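Long-range contacts in hypothetical protein (Parabacteroides merdae, PDB 4OO3), which is a putative oxidoreductase that probably binds NAD(P) in its N-terminal Rossmann-fold domain: residues 10-15 and 33-38; 326-331 and 342-347. All blocks are in the same frame, centred on the assembly; numbering follows the deposited sequence.

Contact 1: 10-15 and 33-38; sequences GEVKLI and PQVSKD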
loop_
_atom_site.group_PDB
_atom_site.type_symbol
_atom_site.label_atom_id
_atom_site.label_comp_id
_atom_site.label_asym_id
_atom_site.label_seq_id
_atom_site.Cartn_x
_atom_site.Cartn_y
_atom_site.Cartn_z
ATOM N N GLY A 10 15.164 16.526 16.337
ATOM C CA GLY A 10 16.242 15.535 16.376
ATOM C C GLY A 10 16.021 14.346 17.303
ATOM O O GLY A 10 16.935 13.541 17.497
ATOM N N GLU A 11 14.817 14.222 17.864
ATOM C CA GLU A 11 14.501 13.146 18.813
ATOM C C GLU A 11 14.388 11.779 18.129
ATOM O O GLU A 11 14.743 10.756 18.711
ATOM C CB GLU A 11 13.208 13.457 19.579
ATOM C CG GLU A 11 11.931 13.345 18.750
ATOM C CD GLU A 11 10.671 13.638 19.545
ATOM O OE1 GLU A 11 10.776 14.009 20.727
ATOM O OE2 GLU A 11 9.561 13.493 18.985
ATOM N N VAL A 12 13.879 11.770 16.901
ATOM C CA VAL A 12 13.753 10.538 16.128
ATOM C C VAL A 12 15.075 10.265 15.431
ATOM O O VAL A 12 15.591 11.126 14.716
ATOM C CB VAL A 12 12.619 10.639 15.088
ATOM C CG1 VAL A 12 12.664 9.477 14.101
ATOM C CG2 VAL A 12 11.270 10.702 15.791
ATOM N N LYS A 13 15.616 9.069 15.648
ATOM C CA LYS A 13 16.903 8.675 15.085
ATOM C C LYS A 13 16.715 7.475 14.181
ATOM O O LYS A 13 16.515 6.362 14.664
ATOM C CB LYS A 13 17.891 8.317 16.194
ATOM C CG LYS A 13 18.622 9.504 16.795
ATOM C CD LYS A 13 18.257 9.740 18.243
ATOM C CE LYS A 13 19.055 10.903 18.811
ATOM N NZ LYS A 13 19.215 10.785 20.283
ATOM N N LEU A 14 16.816 7.696 12.876
ATOM C CA LEU A 14 16.487 6.668 11.886
ATOM C C LEU A 14 17.582 5.627 11.673
ATOM O O LEU A 14 18.759 5.950 11.591
ATOM C CB LEU A 14 16.173 7.296 10.521
ATOM C CG LEU A 14 15.000 8.262 10.397
ATOM C CD1 LEU A 14 14.805 8.631 8.930
ATOM C CD2 LEU A 14 13.734 7.667 10.991
ATOM N N ILE A 15 17.157 4.375 11.574
ATOM C CA ILE A 15 17.991 3.290 11.097
ATOM C C ILE A 15 17.381 2.815 9.796
ATOM O O ILE A 15 16.192 2.568 9.734
ATOM C CB ILE A 15 17.982 2.093 12.060
ATOM C CG1 ILE A 15 18.483 2.507 13.444
ATOM C CG2 ILE A 15 18.818 0.960 11.483
ATOM C CD1 ILE A 15 18.224 1.474 14.522
ATOM N N PRO A 33 11.479 18.174 11.316
ATOM C CA PRO A 33 12.300 18.645 12.433
ATOM C C PRO A 33 12.560 17.583 13.502
ATOM O O PRO A 33 13.631 17.579 14.108
ATOM C CB PRO A 33 11.473 19.795 13.029
ATOM C CG PRO A 33 10.568 20.238 11.940
ATOM C CD PRO A 33 10.281 19.011 11.120
ATOM N N GLN A 34 11.583 16.705 13.730
ATOM C CA GLN A 34 11.727 15.580 14.659
ATOM C C GLN A 34 12.892 14.666 14.317
ATOM O O GLN A 34 13.453 14.026 15.201
ATOM C CB GLN A 34 10.468 14.712 14.661
ATOM C CG GLN A 34 9.416 15.093 15.678
ATOM C CD GLN A 34 8.170 14.248 15.513
ATOM O OE1 GLN A 34 7.507 14.326 14.483
ATOM N NE2 GLN A 34 7.853 13.429 16.514
ATOM N N VAL A 35 13.229 14.571 13.035
ATOM C CA VAL A 35 14.186 13.568 12.591
ATOM C C VAL A 35 15.613 14.110 12.549
ATOM O O VAL A 35 15.919 15.066 11.824
ATOM C CB VAL A 35 13.795 12.970 11.230
ATOM C CG1 VAL A 35 14.758 11.855 10.857
ATOM C CG2 VAL A 35 12.375 12.423 11.294
ATOM N N SER A 36 16.472 13.480 13.342
ATOM C CA SER A 36 17.888 13.832 13.404
ATOM C C SER A 36 18.508 13.650 12.032
ATOM O O SER A 36 18.179 12.701 11.319
ATOM C CB SER A 36 18.604 12.952 14.434
ATOM O OG SER A 36 19.962 12.769 14.104
ATOM N N LYS A 37 19.404 14.564 11.667
ATOM C CA LYS A 37 20.074 14.501 10.368
ATOM C C LYS A 37 20.989 13.291 10.217
ATOM O O LYS A 37 21.253 12.866 9.093
ATOM C CB LYS A 37 20.865 15.775 10.103
ATOM C CG LYS A 37 20.073 16.844 9.374
ATOM C CD LYS A 37 18.953 17.432 10.212
ATOM C CE LYS A 37 18.211 18.483 9.407
ATOM N NZ LYS A 37 17.304 19.304 10.243
ATOM N N ASP A 38 21.460 12.743 11.338
ATOM C CA ASP A 38 22.324 11.563 11.333
ATOM C C ASP A 38 21.463 10.324 11.192
ATOM O O ASP A 38 20.604 10.059 12.030
ATOM C CB ASP A 38 23.152 11.467 12.623
ATOM C CG ASP A 38 24.196 12.571 12.745
ATOM O OD1 ASP A 38 24.663 13.104 11.720
ATOM O OD2 ASP A 38 24.572 12.901 13.887
HETATM O O HOH W 1 17.999 10.206 12.085
#

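Contact 2: 326-331 and 342-347; sequences ADLVIR and LFVEAV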
loop_
_atom_site.group_PDB
_atom_site.type_symbol
_atom_site.label_atom_id
_atom_site.label_comp_id
_atom_site.label_asym_id
_atom_site.label_seq_id
_atom_site.Cartn_x
_atom_site.Cartn_y
_atom_site.Cartn_z
ATOM N N ALA A 326 -27.286 3.621 -3.763
ATOM C CA ALA A 326 -26.383 3.951 -4.858
ATOM C C ALA A 326 -25.086 3.167 -4.835
ATOM O O ALA A 326 -24.607 2.773 -3.770
ATOM C CB ALA A 326 -26.077 5.443 -4.836
ATOM N N ASP A 327 -24.536 2.956 -6.032
ATOM C CA ASP A 327 -23.178 2.459 -6.226
ATOM C C ASP A 327 -22.213 3.640 -6.319
ATOM O O ASP A 327 -22.454 4.591 -7.069
ATOM C CB ASP A 327 -23.070 1.646 -7.521
ATOM C CG ASP A 327 -23.927 0.392 -7.511
ATOM O OD1 ASP A 327 -24.286 -0.090 -6.420
ATOM O OD2 ASP A 327 -24.246 -0.116 -8.610
ATOM N N LEU A 328 -21.125 3.574 -5.556
ATOM C CA LEU A 328 -20.013 4.519 -5.695
ATOM C C LEU A 328 -18.930 3.850 -6.536
ATOM O O LEU A 328 -18.449 2.775 -6.190
ATOM C CB LEU A 328 -19.452 4.906 -4.331
ATOM C CG LEU A 328 -20.461 5.491 -3.353
ATOM C CD1 LEU A 328 -19.803 5.690 -1.996
ATOM C CD2 LEU A 328 -21.031 6.795 -3.888
ATOM N N VAL A 329 -18.543 4.499 -7.627
ATOM C CA VAL A 329 -17.744 3.858 -8.669
ATOM C C VAL A 329 -16.514 4.693 -8.989
ATOM O O VAL A 329 -16.624 5.893 -9.237
ATOM C CB VAL A 329 -18.580 3.671 -9.963
ATOM C CG1 VAL A 329 -17.725 3.137 -11.115
ATOM C CG2 VAL A 329 -19.760 2.749 -9.697
ATOM N N ILE A 330 -15.349 4.050 -8.975
ATOM C CA ILE A 330 -14.121 4.654 -9.464
ATOM C C ILE A 330 -13.842 4.089 -10.846
ATOM O O ILE A 330 -13.889 2.876 -11.041
ATOM C CB ILE A 330 -12.900 4.314 -8.598
ATOM C CG1 ILE A 330 -13.116 4.725 -7.139
ATOM C CG2 ILE A 330 -11.654 4.985 -9.158
ATOM C CD1 ILE A 330 -13.166 6.216 -6.921
ATOM N N ARG A 331 -13.562 4.977 -11.794
ATOM C CA ARG A 331 -13.010 4.589 -13.082
ATOM C C ARG A 331 -11.662 5.256 -13.251
ATOM O O ARG A 331 -11.491 6.437 -12.923
ATOM C CB ARG A 331 -13.933 4.993 -14.218
ATOM C CG ARG A 331 -15.254 4.242 -14.232
ATOM C CD ARG A 331 -16.205 4.844 -15.251
ATOM N NE ARG A 331 -17.573 4.852 -14.746
ATOM C CZ ARG A 331 -18.376 3.795 -14.717
ATOM N NH1 ARG A 331 -17.966 2.616 -15.168
ATOM N NH2 ARG A 331 -19.601 3.919 -14.229
ATOM N N LEU A 342 -14.424 9.608 -9.629
ATOM C CA LEU A 342 -15.458 9.016 -8.783
ATOM C C LEU A 342 -16.850 9.321 -9.339
ATOM O O LEU A 342 -17.111 10.438 -9.789
ATOM C CB LEU A 342 -15.324 9.562 -7.354
ATOM C CG LEU A 342 -16.345 9.148 -6.285
ATOM C CD1 LEU A 342 -16.429 7.639 -6.096
ATOM C CD2 LEU A 342 -15.987 9.835 -4.974
ATOM N N PHE A 343 -17.731 8.319 -9.311
ATOM C CA PHE A 343 -19.116 8.473 -9.757
ATOM C C PHE A 343 -20.120 7.967 -8.718
ATOM O O PHE A 343 -19.852 7.011 -7.994
ATOM C CB PHE A 343 -19.332 7.727 -11.079
ATOM C CG PHE A 343 -18.499 8.250 -12.217
ATOM C CD1 PHE A 343 -17.185 7.845 -12.374
ATOM C CD2 PHE A 343 -19.033 9.148 -13.133
ATOM C CE1 PHE A 343 -16.413 8.330 -13.413
ATOM C CE2 PHE A 343 -18.267 9.633 -14.182
ATOM C CZ PHE A 343 -16.956 9.222 -14.324
ATOM N N VAL A 344 -21.277 8.627 -8.660
ATOM C CA VAL A 344 -22.422 8.185 -7.870
ATOM C C VAL A 344 -23.497 7.693 -8.830
ATOM O O VAL A 344 -23.957 8.444 -9.687
ATOM C CB VAL A 344 -23.016 9.344 -7.039
ATOM C CG1 VAL A 344 -24.276 8.894 -6.299
ATOM C CG2 VAL A 344 -21.978 9.897 -6.073
ATOM N N GLU A 345 -23.898 6.435 -8.684
ATOM C CA GLU A 345 -24.866 5.824 -9.587
ATOM C C GLU A 345 -26.046 5.303 -8.790
ATOM O O GLU A 345 -25.899 4.380 -7.991
ATOM C CB GLU A 345 -24.206 4.688 -10.372
ATOM C CG GLU A 345 -22.840 5.060 -10.927
ATOM C CD GLU A 345 -22.363 4.138 -12.040
ATOM O OE1 GLU A 345 -22.918 3.028 -12.192
ATOM O OE2 GLU A 345 -21.429 4.532 -12.764
ATOM N N ALA A 346 -27.215 5.899 -8.987
ATOM C CA ALA A 346 -28.393 5.475 -8.249
ATOM C C ALA A 346 -28.767 4.063 -8.657
ATOM O O ALA A 346 -28.551 3.662 -9.804
ATOM C CB ALA A 346 -29.554 6.420 -8.493
ATOM N N VAL A 347 -29.305 3.311 -7.702
ATOM C CA VAL A 347 -29.810 1.968 -7.957
ATOM C C VAL A 347 -31.099 2.099 -8.765
ATOM O O VAL A 347 -31.855 3.051 -8.574
ATOM C CB VAL A 347 -30.042 1.209 -6.628
ATOM C CG1 VAL A 347 -30.848 -0.067 -6.836
ATOM C CG2 VAL A 347 -28.702 0.892 -5.971
#

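Contact 1: 10-15 and 33-38
Leu-14 lies across Val-35 at about a right angle, with its CG 3.6 Å from CG1 of the valine. The pair sits at the entrance to the parallel sheet of the Rossmann fold, where the chain runs into the neighbouring strands 14-17 and 38-43. Val-35 is forked between two partners: CG1 is anti to its backbone N (chi1 -176°) and serves Leu-14, while CG2 approaches Val-12 CG1 at 4.1 Å. Leu-407 of helix 395-412 touches both valines. Between the backbones there is a single bridge, in which Val-12 N donates to Gln-34 O (2.9 Å) and Val-12 O receives Ser-36 N (2.9 Å); beyond it Gly-10 N donates to Pro-33 O. Farther from the strands Glu-11 and Gln-34 run side by side. Gln-34 NE2 lies 3.0 Å from Glu-11 OE2 in an almost straight bond, with the oxygen in the amide plane although the two flat groups are turned 57° apart. The carboxylate also accepts from Thr-6 N and Gly-7 N, and NE2 donates to Leu-407 O. Toward the strands a water accepts from Leu-14 N and donates to Ser-36 O and Asp-38 O, while Ser-36 OG closes an ST turn by accepting Asp-38 N at 3.1 Å.

Contact 2: 326-331 and 342-347
Arg-331 folds back over Val-329 of its own strand to form a salt bridge with Glu-345 on the other, NH2 facing OE2 at the edge of the guanidinium. The refined separation is too short to be taken literally, but the two flat groups are nearly coplanar, 27° apart. Val-329 lies against both: its CG1 is 3.7 Å from the guanidinium plane, over the centre, and its CG2 is 3.8 Å from Glu-345 CD. Phe-343 turns one ring face to Arg-331, whose NE sits 3.8 Å above it and offset toward the rim; at this distance any cation-pi attraction is at most weak. These side chains are brought together by a beta hairpin of strands 326-332 and 341-346, within the mixed sheet of the C-terminal domain. Paired backbone bonds join Asp-327 with Glu-345 and Val-329 with Phe-343, the shortest being Phe-343 N to Val-329 O at 2.7 Å. The opposite face is apolar. Ile-330 CD1 meets Leu-342 CD1 at 3.7 Å, and Leu-328 lies alongside Val-344, CD2 to CG2 at 3.9 Å. Farther out, helix 155-164 packs on Ile-330 and Leu-342, and Tyr-355 touches Ala-326 and Val-344. Strand 316-322 flanks one side of the hairpin, strand 382-386 the other.

In the fold
Contacts 1 and 2 lie on opposite sides of the chain's centre, about 44 Å apart between their own centres, and share no secondary-structure element. Each is partly buried. Contact 1 belongs to the parallel Rossmann sheet, whose adjacent strands must be linked by a crossover; it joins irregular chain at their approaches, so the backbone bonds are irregular, and a water and one amide-carboxylate pair add to them. Contact 2 joins strands consecutive in sequence within a mixed sheet, and regular antiparallel pairing does most of the work. There the chemistry divides by face, charged and aromatic groups round a valine on one and aliphatic packing under helices on the other, whereas contact 1 mixes polar and apolar partners along one short path.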